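Local structure of proline dehydrogenase (Bradyrhizobium japonicum USDA 110, 3HAZ) at residues A[61-64]-A[68-71]; A[70-75]-A[923-928]; A[112-117]-A[770-775]; A[776-781]-A[919-924]. The protein is a bifunctional flavoenzyme that joins proline dehydrogenase and 1-pyrroline-5-carboxylate dehydrogenase activities in one chain and probably oxidises proline to glutamate. All coordinates share one frame; numbering follows the deposited sequence.

Contact 1: A[61-64]-A[68-71]; sequences EDML and ALST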
loop_
_atom_site.group_PDB
_atom_site.type_symbol
_atom_site.label_atom_id
_atom_site.label_comp_id
_atom_site.label_asym_id
_atom_site.label_seq_id
_atom_site.Cartn_x
_atom_site.Cartn_y
_atom_site.Cartn_z
ATOM N N GLU A 61 12.369 -32.625 24.456
ATOM C CA GLU A 61 11.457 -31.933 23.557
ATOM C C GLU A 61 10.006 -32.094 24.018
ATOM O O GLU A 61 9.205 -31.165 23.924
ATOM C CB GLU A 61 11.630 -32.446 22.125
ATOM N N ASP A 62 9.671 -33.271 24.527
ATOM C CA ASP A 62 8.333 -33.496 25.053
ATOM C C ASP A 62 8.076 -32.592 26.253
ATOM O O ASP A 62 6.992 -32.025 26.384
ATOM C CB ASP A 62 8.132 -34.969 25.421
ATOM C CG ASP A 62 8.174 -35.881 24.209
ATOM O OD1 ASP A 62 7.530 -35.551 23.191
ATOM O OD2 ASP A 62 8.849 -36.928 24.273
ATOM N N MET A 63 9.075 -32.441 27.119
ATOM C CA MET A 63 8.920 -31.583 28.293
ATOM C C MET A 63 8.807 -30.117 27.897
ATOM O O MET A 63 7.950 -29.387 28.399
ATOM C CB MET A 63 10.072 -31.775 29.285
ATOM C CG MET A 63 9.936 -30.928 30.543
ATOM S SD MET A 63 11.331 -31.081 31.687
ATOM C CE MET A 63 12.636 -30.298 30.739
ATOM N N LEU A 64 9.670 -29.682 26.988
ATOM C CA LEU A 64 9.630 -28.295 26.530
ATOM C C LEU A 64 8.276 -27.973 25.897
ATOM O O LEU A 64 7.705 -26.900 26.117
ATOM C CB LEU A 64 10.765 -28.024 25.539
ATOM C CG LEU A 64 12.182 -28.200 26.089
ATOM C CD1 LEU A 64 13.218 -28.112 24.972
ATOM C CD2 LEU A 64 12.475 -27.173 27.188
ATOM N N ALA A 68 5.356 -25.748 27.462
ATOM C CA ALA A 68 5.673 -24.575 26.655
ATOM C C ALA A 68 6.838 -23.786 27.264
ATOM O O ALA A 68 6.741 -22.574 27.492
ATOM C CB ALA A 68 4.439 -23.690 26.486
ATOM N N LEU A 69 7.941 -24.484 27.515
ATOM C CA LEU A 69 9.123 -23.879 28.127
ATOM C C LEU A 69 10.098 -23.295 27.109
ATOM O O LEU A 69 10.370 -23.901 26.076
ATOM C CB LEU A 69 9.881 -24.923 28.953
ATOM C CG LEU A 69 9.138 -25.750 30.007
ATOM C CD1 LEU A 69 10.060 -26.837 30.561
ATOM C CD2 LEU A 69 8.598 -24.868 31.126
ATOM N N SER A 70 10.652 -22.132 27.421
ATOM C CA SER A 70 11.815 -21.634 26.700
ATOM C C SER A 70 13.017 -22.540 26.989
ATOM O O SER A 70 12.982 -23.351 27.919
ATOM C CB SER A 70 12.132 -20.211 27.140
ATOM O OG SER A 70 12.587 -20.190 28.486
ATOM N N THR A 71 14.078 -22.408 26.197
ATOM C CA THR A 71 15.304 -23.143 26.460
ATOM C C THR A 71 15.874 -22.779 27.832
ATOM O O THR A 71 16.407 -23.640 28.535
ATOM C CB THR A 71 16.367 -22.896 25.372
ATOM O OG1 THR A 71 16.641 -21.495 25.277
ATOM C CG2 THR A 71 15.869 -23.395 24.024
#
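Leu-64 and Leu-69 meet twice, once through the backbone and once through their side chains. The Leu-69 N donates to Leu-64 O over 2.8 Å, arriving in the carbonyl plane on a lone pair with an N-H...O angle of 153°. Beside this bond the CD2 methyl of Leu-64 lies 3.9 Å from Leu-69 CB, the two side chains running at about a right angle to each other, and the same methyl also touches the carbonyl oxygen of Ser-70. The isobutyl group of Leu-69 turns back over the last turn of the helix: its CD1 reaches Met-63 CG at 4.1 Å and comes to 4.0 Å from Met-63 O. Met-63 makes that contact with the middle of its chain, which starts out with CG anti to the backbone N (chi1 -178°) and bends only at the thioether.

What lets the chain double back is Ala-68, whose positive phi of 50° reverses the backbone and presents Leu-69 N to the helix end. Farther out, Met-63 rests on helix 151-168 through Gln-160, Ala-161 and Leu-164, while Leu-69 also packs on Leu-77 of the following helix 71-85. Ala-68 packs against Arg-477 of a neighbouring subunit. The two bonds, from Leu-69 N to Leu-64 O and from Ala-68 N to Arg-65 O, with Ala-68 in the left-handed conformation as the C-prime residue, make a Schellman motif, here closing helix 60-66 in the DNA-binding family region.

Contact 2: A[70-75]-A[923-928]; sequences STKEGL and RIDDSI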
loop_
_atom_site.group_PDB
_atom_site.type_symbol
_atom_site.label_atom_id
_atom_site.label_comp_id
_atom_site.label_asym_id
_atom_site.label_seq_id
_atom_site.Cartn_x
_atom_site.Cartn_y
_atom_site.Cartn_z
ATOM N N SER A 70 10.652 -22.132 27.421
ATOM C CA SER A 70 11.815 -21.634 26.700
ATOM C C SER A 70 13.017 -22.540 26.989
ATOM O O SER A 70 12.982 -23.351 27.919
ATOM C CB SER A 70 12.132 -20.211 27.140
ATOM O OG SER A 70 12.587 -20.190 28.486
ATOM N N THR A 71 14.078 -22.408 26.197
ATOM C CA THR A 71 15.304 -23.143 26.460
ATOM C C THR A 71 15.874 -22.779 27.832
ATOM O O THR A 71 16.407 -23.640 28.535
ATOM C CB THR A 71 16.367 -22.896 25.372
ATOM O OG1 THR A 71 16.641 -21.495 25.277
ATOM C CG2 THR A 71 15.869 -23.395 24.024
ATOM N N LYS A 72 15.755 -21.508 28.215
ATOM C CA LYS A 72 16.254 -21.072 29.515
ATOM C C LYS A 72 15.486 -21.740 30.655
ATOM O O LYS A 72 16.065 -22.118 31.675
ATOM C CB LYS A 72 16.163 -19.552 29.671
ATOM C CG LYS A 72 16.783 -19.050 30.976
ATOM C CD LYS A 72 16.107 -17.793 31.497
ATOM C CE LYS A 72 16.304 -16.633 30.555
ATOM N NZ LYS A 72 17.713 -16.187 30.541
ATOM N N GLU A 73 14.177 -21.873 30.481
ATOM C CA GLU A 73 13.335 -22.476 31.506
ATOM C C GLU A 73 13.588 -23.975 31.613
ATOM O O GLU A 73 13.632 -24.536 32.711
ATOM C CB GLU A 73 11.861 -22.189 31.214
ATOM C CG GLU A 73 11.492 -20.744 31.480
ATOM C CD GLU A 73 10.120 -20.374 30.957
ATOM O OE1 GLU A 73 9.611 -21.059 30.042
ATOM O OE2 GLU A 73 9.558 -19.385 31.461
ATOM N N GLY A 74 13.754 -24.618 30.466
ATOM C CA GLY A 74 14.106 -26.021 30.442
ATOM C C GLY A 74 15.422 -26.232 31.170
ATOM O O GLY A 74 15.561 -27.156 31.969
ATOM N N LEU A 75 16.396 -25.374 30.885
ATOM C CA LEU A 75 17.715 -25.492 31.496
ATOM C C LEU A 75 17.632 -25.346 33.011
ATOM O O LEU A 75 18.221 -26.136 33.748
ATOM C CB LEU A 75 18.696 -24.463 30.910
ATOM C CG LEU A 75 20.139 -24.641 31.408
ATOM C CD1 LEU A 75 21.152 -24.402 30.298
ATOM C CD2 LEU A 75 20.423 -23.745 32.609
ATOM N N ARG A 923 21.904 -15.755 34.434
ATOM C CA ARG A 923 20.801 -16.397 33.741
ATOM C C ARG A 923 19.513 -15.635 34.052
ATOM O O ARG A 923 18.536 -15.717 33.311
ATOM C CB ARG A 923 20.680 -17.859 34.211
ATOM C CG ARG A 923 19.890 -18.781 33.290
ATOM C CD ARG A 923 20.180 -20.246 33.630
ATOM N NE ARG A 923 19.487 -20.672 34.839
ATOM C CZ ARG A 923 19.918 -21.624 35.659
ATOM N NH1 ARG A 923 19.210 -21.934 36.731
ATOM N NH2 ARG A 923 21.058 -22.260 35.418
ATOM N N ILE A 924 19.536 -14.871 35.142
ATOM C CA ILE A 924 18.317 -14.307 35.727
ATOM C C ILE A 924 17.906 -12.944 35.151
ATOM O O ILE A 924 18.437 -11.899 35.538
ATOM C CB ILE A 924 18.452 -14.209 37.258
ATOM C CG1 ILE A 924 18.976 -15.535 37.820
ATOM C CG2 ILE A 924 17.122 -13.825 37.890
ATOM C CD1 ILE A 924 19.141 -15.557 39.336
ATOM N N ASP A 925 16.943 -12.964 34.238
ATOM C CA ASP A 925 16.454 -11.736 33.613
ATOM C C ASP A 925 16.096 -10.640 34.615
ATOM O O ASP A 925 16.425 -9.481 34.396
ATOM C CB ASP A 925 15.267 -12.026 32.691
ATOM C CG ASP A 925 15.681 -12.728 31.410
ATOM O OD1 ASP A 925 16.866 -12.645 31.038
ATOM O OD2 ASP A 925 14.821 -13.360 30.771
ATOM N N ASP A 926 15.426 -10.994 35.710
ATOM C CA ASP A 926 15.048 -9.980 36.698
ATOM C C ASP A 926 16.268 -9.331 37.370
ATOM O O ASP A 926 16.243 -8.145 37.707
ATOM C CB ASP A 926 14.092 -10.557 37.750
ATOM C CG ASP A 926 12.721 -10.896 37.169
ATOM O OD1 ASP A 926 12.102 -10.001 36.563
ATOM O OD2 ASP A 926 12.267 -12.051 37.313
ATOM N N SER A 927 17.328 -10.110 37.571
ATOM C CA SER A 927 18.555 -9.580 38.161
ATOM C C SER A 927 19.255 -8.645 37.174
ATOM O O SER A 927 19.645 -7.536 37.523
ATOM C CB SER A 927 19.504 -10.714 38.563
ATOM O OG SER A 927 18.964 -11.498 39.604
ATOM N N ILE A 928 19.416 -9.114 35.942
ATOM C CA ILE A 928 19.994 -8.312 34.874
ATOM C C ILE A 928 19.247 -6.992 34.729
ATOM O O ILE A 928 19.854 -5.921 34.627
ATOM C CB ILE A 928 19.939 -9.068 33.535
ATOM C CG1 ILE A 928 20.851 -10.297 33.588
ATOM C CG2 ILE A 928 20.310 -8.147 32.364
ATOM C CD1 ILE A 928 20.470 -11.378 32.585
#
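Lys-72 spends its ammonium group mainly on a backbone oxygen that lies some 850 residues farther along the chain, although a carboxylate is close by. NZ donates to Arg-923 O at 2.9 Å, from a position tilted 16° off the carbonyl plane, whereas its salt bridge to Asp-925 OD1 is long at 3.7 Å. The lysine leaves its helix with CG anti to the backbone N and then bends at chi3 and chi4, which folds NZ down onto the carbonyl and puts CE 3.6 Å from Asp-925 OD2. Nearer the root of the chain, Lys-72 CG touches Arg-923 CG at 3.9 Å. Cut back to an alanine, this position would probably lose the donor to Arg-923 O, take away one of the positive charges near Asp-925 and uncover the arginine methylenes.

One turn on, Leu-75 closes against the same arginine. Its CD2 packs on Arg-923 CD at 3.7 Å and meets the guanidinium obliquely, modelled so close to NH2 that the exact fit there is doubtful; the leucine also touches Leu-453, Val-457 and Leu-460 of helix 452-463. The charged end of Arg-923 is held by a salt bridge from NE to Glu-110, with a weak bond from NH1 to Thr-114 OG1 besides.

The helix that carries Lys-72 and Leu-75 is started by reciprocal bonds: Ser-70 OG accepts from Glu-73 N at 3.1 Å, and Ser-70 N donates to Glu-73 OE1 at 3.0 Å. Glu-73 is tied in turn to Arg-148. These two bonds make a capping box at the N-terminus of helix 71-85, where the DNA-binding family region faces the aldehyde dehydrogenase part.

Contact 3: A[112-117]-A[770-775]; sequences KSTAFL and DATALP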
loop_
_atom_site.group_PDB
_atom_site.type_symbol
_atom_site.label_atom_id
_atom_site.label_comp_id
_atom_site.label_asym_id
_atom_site.label_seq_id
_atom_site.Cartn_x
_atom_site.Cartn_y
_atom_site.Cartn_z
ATOM N N LYS A 112 21.149 -21.373 44.064
ATOM C CA LYS A 112 21.737 -22.498 44.796
ATOM C C LYS A 112 21.884 -23.748 43.929
ATOM O O LYS A 112 22.940 -24.387 43.927
ATOM C CB LYS A 112 20.937 -22.827 46.071
ATOM C CG LYS A 112 21.156 -21.837 47.217
ATOM C CD LYS A 112 22.622 -21.782 47.630
ATOM C CE LYS A 112 22.824 -20.858 48.825
ATOM N NZ LYS A 112 24.189 -20.988 49.404
ATOM N N SER A 113 20.831 -24.104 43.202
ATOM C CA SER A 113 20.877 -25.314 42.377
ATOM C C SER A 113 21.954 -25.220 41.298
ATOM O O SER A 113 22.590 -26.220 40.967
ATOM C CB SER A 113 19.517 -25.612 41.736
ATOM O OG SER A 113 19.074 -24.522 40.938
ATOM N N THR A 114 22.164 -24.021 40.754
ATOM C CA THR A 114 23.194 -23.836 39.736
ATOM C C THR A 114 24.605 -23.848 40.350
ATOM O O THR A 114 25.525 -24.451 39.788
ATOM C CB THR A 114 22.978 -22.546 38.899
ATOM O OG1 THR A 114 21.606 -22.449 38.483
ATOM C CG2 THR A 114 23.870 -22.562 37.672
ATOM N N ALA A 115 24.772 -23.182 41.495
ATOM C CA ALA A 115 26.047 -23.200 42.231
ATOM C C ALA A 115 26.439 -24.620 42.617
ATOM O O ALA A 115 27.624 -24.968 42.653
ATOM C CB ALA A 115 25.961 -22.330 43.492
ATOM N N PHE A 116 25.431 -25.428 42.929
ATOM C CA PHE A 116 25.640 -26.829 43.270
ATOM C C PHE A 116 26.516 -27.552 42.253
ATOM O O PHE A 116 27.297 -28.422 42.617
ATOM C CB PHE A 116 24.304 -27.566 43.379
ATOM C CG PHE A 116 24.444 -29.060 43.467
ATOM C CD1 PHE A 116 24.848 -29.664 44.651
ATOM C CD2 PHE A 116 24.174 -29.865 42.365
ATOM C CE1 PHE A 116 24.976 -31.051 44.739
ATOM C CE2 PHE A 116 24.301 -31.255 42.446
ATOM C CZ PHE A 116 24.706 -31.845 43.634
ATOM N N LEU A 117 26.383 -27.188 40.980
ATOM C CA LEU A 117 27.123 -27.863 39.912
ATOM C C LEU A 117 28.633 -27.640 39.985
ATOM O O LEU A 117 29.409 -28.465 39.498
ATOM C CB LEU A 117 26.598 -27.442 38.539
ATOM C CG LEU A 117 25.138 -27.762 38.225
ATOM C CD1 LEU A 117 24.751 -27.162 36.875
ATOM C CD2 LEU A 117 24.888 -29.270 38.239
ATOM N N ASP A 770 26.886 -13.629 38.885
ATOM C CA ASP A 770 26.225 -14.395 39.948
ATOM C C ASP A 770 26.374 -15.894 39.719
ATOM O O ASP A 770 26.984 -16.311 38.736
ATOM C CB ASP A 770 24.749 -13.980 40.129
ATOM C CG ASP A 770 23.858 -14.380 38.961
ATOM O OD1 ASP A 770 24.162 -15.352 38.236
ATOM O OD2 ASP A 770 22.812 -13.722 38.787
ATOM N N ALA A 771 25.822 -16.697 40.626
ATOM C CA ALA A 771 26.060 -18.140 40.606
ATOM C C ALA A 771 25.287 -18.899 39.529
ATOM O O ALA A 771 25.476 -20.109 39.372
ATOM C CB ALA A 771 25.801 -18.751 41.985
ATOM N N THR A 772 24.415 -18.209 38.796
ATOM C CA THR A 772 23.767 -18.824 37.645
ATOM C C THR A 772 24.594 -18.661 36.373
ATOM O O THR A 772 24.241 -19.203 35.327
ATOM C CB THR A 772 22.355 -18.258 37.374
ATOM O OG1 THR A 772 22.462 -16.912 36.881
ATOM C CG2 THR A 772 21.508 -18.290 38.640
ATOM N N ALA A 773 25.684 -17.909 36.451
ATOM C CA ALA A 773 26.524 -17.719 35.274
ATOM C C ALA A 773 27.364 -18.968 35.047
ATOM O O ALA A 773 27.793 -19.609 36.003
ATOM C CB ALA A 773 27.421 -16.503 35.448
ATOM N N LEU A 774 27.595 -19.311 33.786
ATOM C CA LEU A 774 28.489 -20.417 33.448
ATOM C C LEU A 774 29.942 -20.018 33.695
ATOM O O LEU A 774 30.473 -19.138 33.014
ATOM C CB LEU A 774 28.291 -20.818 31.984
ATOM C CG LEU A 774 29.073 -22.035 31.491
ATOM C CD1 LEU A 774 28.702 -23.267 32.295
ATOM C CD2 LEU A 774 28.822 -22.258 30.006
ATOM N N PRO A 775 30.602 -20.666 34.670
ATOM C CA PRO A 775 31.974 -20.256 35.007
ATOM C C PRO A 775 32.947 -20.216 33.815
ATOM O O PRO A 775 33.792 -19.322 33.770
ATOM C CB PRO A 775 32.409 -21.301 36.054
ATOM C CG PRO A 775 31.123 -21.746 36.677
ATOM C CD PRO A 775 30.120 -21.757 35.539
#
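Thr-114 and Ala-115 of helix 106-115 press on the turn formed by Ala-771 and Thr-772 without a hydrogen bond between the two segments. The apolar and van der Waals contacts come first. Thr-114 sends its methyl CG2, set anti to the backbone N, onto the peptide between Ala-771 and Thr-772, 3.4 Å from Ala-771 O and 3.7 Å from Thr-772 CA. One residue on, the methyl groups of Ala-115 and Ala-771 meet CB to CB at 3.9 Å. The hydroxyl of Thr-114 is directed back into its own helix, where it bonds Glu-110 O.

The polar interactions shape the turn instead of crossing to the helix. Residues 770 to 773 form a type I beta turn, closed by Ala-773 N to Asp-770 O at 3.1 Å, and an Asx turn is superposed on it: Asp-770 OD1 accepts from Thr-772 N at 2.9 Å. The Thr-772 hydroxyl donates to this same oxygen at 2.7 Å, on its syn side, and both donors approach from one face of the carboxylate. This doubly braced turn links strand 765-769 to helix 775-787 in the aldehyde dehydrogenase fold. OG1 of Thr-772 accepts from Arg-923 N as well, and a valine in its place would probably leave that N-H without an acceptor and Asp-770 OD1 with a single grip on the turn.

Around these residues, Asp-770 OD2 bonds the hydroxyl of Ser-922, Ala-771 N donates to Gln-803 OE1, and Val-806 of helix 804-819 touches both Ala-115 and Ala-771.

Contact 4: A[776-781]-A[919-924]; sequences EQVADD and GVHSRI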
loop_
_atom_site.group_PDB
_atom_site.type_symbol
_atom_site.label_atom_id
_atom_site.label_comp_id
_atom_site.label_asym_id
_atom_site.label_seq_id
_atom_site.Cartn_x
_atom_site.Cartn_y
_atom_site.Cartn_z
ATOM N N GLU A 776 32.835 -21.152 32.877
ATOM C CA GLU A 776 33.732 -21.189 31.719
ATOM C C GLU A 776 33.569 -19.962 30.816
ATOM O O GLU A 776 34.529 -19.506 30.198
ATOM C CB GLU A 776 33.486 -22.438 30.862
ATOM C CG GLU A 776 33.640 -23.758 31.575
ATOM C CD GLU A 776 32.337 -24.255 32.167
ATOM O OE1 GLU A 776 31.767 -23.554 33.026
ATOM O OE2 GLU A 776 31.893 -25.355 31.779
ATOM N N GLN A 777 32.346 -19.459 30.705
ATOM C CA GLN A 777 32.095 -18.296 29.862
ATOM C C GLN A 777 32.500 -17.027 30.598
ATOM O O GLN A 777 33.045 -16.100 29.995
ATOM C CB GLN A 777 30.628 -18.228 29.423
ATOM C CG GLN A 777 30.205 -19.362 28.500
ATOM C CD GLN A 777 31.018 -19.418 27.212
ATOM O OE1 GLN A 777 31.142 -20.476 26.587
ATOM N NE2 GLN A 777 31.574 -18.280 26.809
ATOM N N VAL A 778 32.245 -16.992 31.903
ATOM C CA VAL A 778 32.736 -15.893 32.728
ATOM C C VAL A 778 34.242 -15.782 32.582
ATOM O O VAL A 778 34.782 -14.690 32.393
ATOM C CB VAL A 778 32.379 -16.068 34.213
ATOM C CG1 VAL A 778 33.108 -15.020 35.063
ATOM C CG2 VAL A 778 30.874 -15.958 34.404
ATOM N N ALA A 779 34.925 -16.918 32.657
ATOM C CA ALA A 779 36.380 -16.890 32.616
ATOM C C ALA A 779 36.869 -16.385 31.260
ATOM O O ALA A 779 37.770 -15.560 31.196
ATOM C CB ALA A 779 36.971 -18.267 32.949
ATOM N N ASP A 780 36.265 -16.880 30.182
ATOM C CA ASP A 780 36.585 -16.399 28.842
ATOM C C ASP A 780 36.411 -14.885 28.749
ATOM O O ASP A 780 37.302 -14.165 28.301
ATOM C CB ASP A 780 35.665 -17.048 27.800
ATOM C CG ASP A 780 36.037 -18.485 27.495
ATOM O OD1 ASP A 780 37.062 -18.977 28.016
ATOM O OD2 ASP A 780 35.291 -19.127 26.727
ATOM N N ASP A 781 35.241 -14.413 29.162
ATOM C CA ASP A 781 34.885 -13.016 28.983
ATOM C C ASP A 781 35.662 -12.096 29.920
ATOM O O ASP A 781 35.891 -10.934 29.594
ATOM C CB ASP A 781 33.378 -12.817 29.164
ATOM C CG ASP A 781 32.572 -13.474 28.064
ATOM O OD1 ASP A 781 33.158 -13.784 27.004
ATOM O OD2 ASP A 781 31.358 -13.684 28.264
ATOM N N GLY A 919 29.812 -5.090 32.825
ATOM C CA GLY A 919 29.480 -6.442 32.420
ATOM C C GLY A 919 28.538 -7.098 33.414
ATOM O O GLY A 919 28.694 -6.923 34.621
ATOM N N VAL A 920 27.555 -7.843 32.910
ATOM C CA VAL A 920 26.662 -8.618 33.766
ATOM C C VAL A 920 26.548 -10.044 33.245
ATOM O O VAL A 920 26.153 -10.266 32.100
ATOM C CB VAL A 920 25.234 -8.026 33.840
ATOM C CG1 VAL A 920 24.362 -8.851 34.800
ATOM C CG2 VAL A 920 25.268 -6.572 34.266
ATOM N N HIS A 921 26.903 -11.007 34.090
ATOM C CA HIS A 921 26.782 -12.418 33.748
ATOM C C HIS A 921 25.775 -13.083 34.668
ATOM O O HIS A 921 26.009 -13.202 35.873
ATOM C CB HIS A 921 28.131 -13.126 33.850
ATOM C CG HIS A 921 28.820 -13.303 32.535
ATOM N ND1 HIS A 921 29.551 -12.298 31.936
ATOM C CD2 HIS A 921 28.881 -14.363 31.696
ATOM C CE1 HIS A 921 30.040 -12.736 30.789
ATOM N NE2 HIS A 921 29.654 -13.988 30.625
ATOM N N SER A 922 24.661 -13.513 34.090
ATOM C CA SER A 922 23.564 -14.073 34.858
ATOM C C SER A 922 22.533 -14.692 33.944
ATOM O O SER A 922 22.312 -14.215 32.831
ATOM C CB SER A 922 22.889 -12.996 35.701
ATOM O OG SER A 922 21.747 -13.520 36.369
ATOM N N ARG A 923 21.904 -15.755 34.434
ATOM C CA ARG A 923 20.801 -16.397 33.741
ATOM C C ARG A 923 19.513 -15.635 34.052
ATOM O O ARG A 923 18.536 -15.717 33.311
ATOM C CB ARG A 923 20.680 -17.859 34.211
ATOM C CG ARG A 923 19.890 -18.781 33.290
ATOM C CD ARG A 923 20.180 -20.246 33.630
ATOM N NE ARG A 923 19.487 -20.672 34.839
ATOM C CZ ARG A 923 19.918 -21.624 35.659
ATOM N NH1 ARG A 923 19.210 -21.934 36.731
ATOM N NH2 ARG A 923 21.058 -22.260 35.418
ATOM N N ILE A 924 19.536 -14.871 35.142
ATOM C CA ILE A 924 18.317 -14.307 35.727
ATOM C C ILE A 924 17.906 -12.944 35.151
ATOM O O ILE A 924 18.437 -11.899 35.538
ATOM C CB ILE A 924 18.452 -14.209 37.258
ATOM C CG1 ILE A 924 18.976 -15.535 37.820
ATOM C CG2 ILE A 924 17.122 -13.825 37.890
ATOM C CD1 ILE A 924 19.141 -15.557 39.336
#
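His-921 meets Val-778 and Asp-781 where a helix covers a strand of the mixed sheet in the aldehyde dehydrogenase fold. Helix 775-787 is the connection of a beta-alpha-beta crossover from strand 765-769 to the parallel strand 797-803, and strand 917-921 lies on the other side of 765-769. The short segments 776-781 and 919-921 run nearly antiparallel, at 164°, with their axes 10.3 Å apart at closest approach.

The imidazole of His-921 points from the end of its strand toward the helix. Val-778 CA stands over one ring face, displaced toward the rim, while its CG2 touches His-921 CD2 at 3.7 Å as the two side chains slide past each other in opposite directions. One turn later Asp-781 comes to the ring edge: OD2 lies in the ring plane, 2.9 Å from His-921 NE2 and 3.0 Å from CE1, although the carboxylate and ring planes are 50° apart. Asp-781 CB adds a contact with His-921 CE1 at 3.7 Å. A carboxylate this near could stabilise a protonated ring, if one forms.

Val-778 also packs on Met-810 of helix 804-819, and the His-921 backbone is paired with Ile-768 in the neighbouring strand. Just past the strand the chain bends into an ST turn, in which Ile-924 N donates to Ser-922 OG at 2.9 Å.

In the fold
Contacts 2, 3 and 4 cluster at the border between the DNA-binding family region and the aldehyde dehydrogenase part, and contact 1 joins them through contact 2. Centres of touching contacts lie 11 to 13 Å apart, while contacts 1 and 4 are separated by about 24 Å between centres. Contact 1 turns helix 60-66 into helix 71-85, and shares Ser-70 and Thr-71 with contact 2. Contact 2 shares Arg-923 and Ile-924 with contact 4, where strand 917-921 leads to helix 925-934. In sequence, contact 3 is nested within the long loop that contact 2 closes. Contacts 2 and 3 therefore join the two parts of this bifunctional chain directly, and contacts 1 and 4 continue from them into either part.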